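Side-chain contact in choline binding protein A (Lactobacillus salivarius str. Ren, PDB 5GT1), which is a choline-binding-family protein probably linked to the S-layer and to adhesion to intestinal epithelial cells, with a zinc-binding M23 peptidase-family domain: residues Q120-N123 and T124-I128. Residues are numbered along the deposited sequence; the frame is centred on the assembly and turned at random.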
ATOM      1  N   GLN A 120      13.584  -9.180  -6.229  1.00 22.45           N
ATOM      2  CA  GLN A 120      13.518  -9.966  -5.003  1.00 23.14           C
ATOM      3  C   GLN A 120      12.162 -10.654  -4.829  1.00 23.63           C
ATOM      4  O   GLN A 120      11.110 -10.016  -4.946  1.00 21.72           O
ATOM      5  CB  GLN A 120      13.807  -9.085  -3.795  1.00 22.59           C
ATOM      6  CG  GLN A 120      14.029  -9.851  -2.507  1.00 22.83           C
ATOM      7  CD  GLN A 120      14.533  -8.956  -1.394  1.00 24.00           C
ATOM      8  OE1 GLN A 120      15.154  -7.919  -1.644  1.00 24.04           O
ATOM      9  NE2 GLN A 120      14.278  -9.355  -0.156  1.00 23.82           N
ATOM     10  N   GLN A 121      12.201 -11.955  -4.555  1.00 24.67           N
ATOM     11  CA  GLN A 121      11.006 -12.716  -4.191  1.00 26.72           C
ATOM     12  C   GLN A 121      10.687 -12.426  -2.736  1.00 25.84           C
ATOM     13  O   GLN A 121      11.542 -12.592  -1.867  1.00 25.60           O
ATOM     14  CB  GLN A 121      11.247 -14.215  -4.346  1.00 31.19           C
ATOM     15  CG  GLN A 121      11.688 -14.649  -5.737  1.00 36.47           C
ATOM     16  CD  GLN A 121      10.573 -14.582  -6.768  1.00 40.14           C
ATOM     17  OE1 GLN A 121       9.382 -14.516  -6.425  1.00 43.59           O
ATOM     18  NE2 GLN A 121      10.952 -14.601  -8.047  1.00 41.58           N
ATOM     19  N   ILE A 122       9.465 -11.986  -2.460  1.00 24.06           N
ATOM     20  CA  ILE A 122       9.088 -11.715  -1.078  1.00 22.75           C
ATOM     21  C   ILE A 122       7.856 -12.504  -0.637  1.00 21.41           C
ATOM     22  O   ILE A 122       6.981 -12.823  -1.445  1.00 20.18           O
ATOM     23  CB  ILE A 122       8.916 -10.209  -0.784  1.00 24.44           C
ATOM     24  CG1 ILE A 122       7.719  -9.636  -1.530  1.00 23.72           C
ATOM     25  CG2 ILE A 122      10.185  -9.410  -1.109  1.00 24.13           C
ATOM     26  CD1 ILE A 122       7.082  -8.489  -0.787  1.00 23.79           C
ATOM     27  N   ASN A 123       7.833 -12.840   0.646  1.00 19.96           N
ATOM     28  CA  ASN A 123       6.727 -13.556   1.262  1.00 19.98           C
ATOM     29  C   ASN A 123       5.966 -12.622   2.171  1.00 18.09           C
ATOM     30  O   ASN A 123       6.536 -11.668   2.688  1.00 16.60           O
ATOM     31  CB  ASN A 123       7.256 -14.733   2.081  1.00 22.95           C
ATOM     32  CG  ASN A 123       7.784 -15.859   1.204  1.00 26.57           C
ATOM     33  OD1 ASN A 123       7.213 -16.169   0.153  1.00 28.39           O
ATOM     34  ND2 ASN A 123       8.874 -16.475   1.632  1.00 29.41           N
ATOM     35  N   THR A 124       4.679 -12.888   2.353  1.00 16.80           N
ATOM     36  CA  THR A 124       3.868 -12.138   3.305  1.00 16.19           C
ATOM     37  C   THR A 124       4.652 -11.960   4.603  1.00 16.52           C
ATOM     38  O   THR A 124       5.252 -12.924   5.119  1.00 16.35           O
ATOM     39  CB  THR A 124       2.552 -12.879   3.593  1.00 17.07           C
ATOM     40  OG1 THR A 124       1.897 -13.154   2.352  1.00 17.15           O
ATOM     41  CG2 THR A 124       1.624 -12.052   4.474  1.00 16.46           C
ATOM     42  N   GLY A 125       4.688 -10.735   5.123  1.00 15.19           N
ATOM     43  CA  GLY A 125       5.416 -10.493   6.379  1.00 15.10           C
ATOM     44  C   GLY A 125       6.856 -10.028   6.223  1.00 14.53           C
ATOM     45  O   GLY A 125       7.398  -9.421   7.153  1.00 15.41           O
ATOM     46  N   ASP A 126       7.486 -10.300   5.074  1.00 14.71           N
ATOM     47  CA  ASP A 126       8.852  -9.799   4.791  1.00 14.48           C
ATOM     48  C   ASP A 126       8.905  -8.258   4.878  1.00 13.92           C
ATOM     49  O   ASP A 126       7.973  -7.567   4.458  1.00 13.04           O
ATOM     50  CB  ASP A 126       9.359 -10.232   3.405  1.00 15.88           C
ATOM     51  CG  ASP A 126       9.719 -11.715   3.325  1.00 17.48           C
ATOM     52  OD1 ASP A 126       9.682 -12.431   4.352  1.00 19.30           O
ATOM     53  OD2 ASP A 126      10.048 -12.174   2.208  1.00 18.79           O
ATOM     54  N   VAL A 127      10.003  -7.719   5.407  1.00 12.89           N
ATOM     55  CA  VAL A 127      10.090  -6.269   5.580  1.00 12.74           C
ATOM     56  C   VAL A 127      10.377  -5.581   4.244  1.00 13.11           C
ATOM     57  O   VAL A 127      11.390  -5.866   3.581  1.00 13.77           O
ATOM     58  CB  VAL A 127      11.136  -5.887   6.653  1.00 12.51           C
ATOM     59  CG1 VAL A 127      11.279  -4.365   6.756  1.00 12.41           C
ATOM     60  CG2 VAL A 127      10.720  -6.465   8.008  1.00 12.34           C
ATOM     61  N   ILE A 128       9.480  -4.688   3.841  1.00 12.66           N
ATOM     62  CA  ILE A 128       9.671  -3.875   2.628  1.00 13.13           C
ATOM     63  C   ILE A 128      10.703  -2.771   2.883  1.00 12.98           C
ATOM     64  O   ILE A 128      11.554  -2.456   2.023  1.00 13.23           O
ATOM     65  CB  ILE A 128       8.335  -3.223   2.184  1.00 13.39           C
ATOM     66  CG1 ILE A 128       7.283  -4.308   1.863  1.00 13.44           C
ATOM     67  CG2 ILE A 128       8.541  -2.261   1.002  1.00 13.29           C
ATOM     68  CD1 ILE A 128       7.670  -5.247   0.743  1.00 14.17           C
TER
HETATM   69  O   HOH W   1      10.240 -15.148   4.180  1.00 35.92           O
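A type II β turn from N123 to D126 links strands 121-122 and 127-130, which lie in two different sheets of the M23 peptidase domain, and it illustrates how the last side chain of a turn can add a second bond to the backbone one. The backbone bond of the turn runs from D126 N to N123 O (2.9 Å). D126 returns the grip: CG lies anti to its own carbonyl carbon (chi1 -73°), which swings the carboxylate back to the N-H of N123. OD2 meets N123 N at 2.8 Å in a nearly straight bond (178°), although the N-H arrives from above the carboxylate plane, 67° out of it. The other oxygen, D126 OD1, takes a bond from a water at 2.8 Å, and that water accepts one from N123 ND2, tying the exposed amide to the same carboxylate. G125, third in the turn, has the positive phi usual for glycine there. Beneath this polar layer, I122 and I128 cross at about a right angle and touch through their CD1 methyls (3.6 Å), both also packing on A74 and on strand 92-96. A hydrogen bond between T124 OG1 and T24 OG1 links the turn to the N-terminal segment. N123 is thus held to D126 through both its backbone N and O, and the carboxylate probably has its charge stabilised and its rotation restricted.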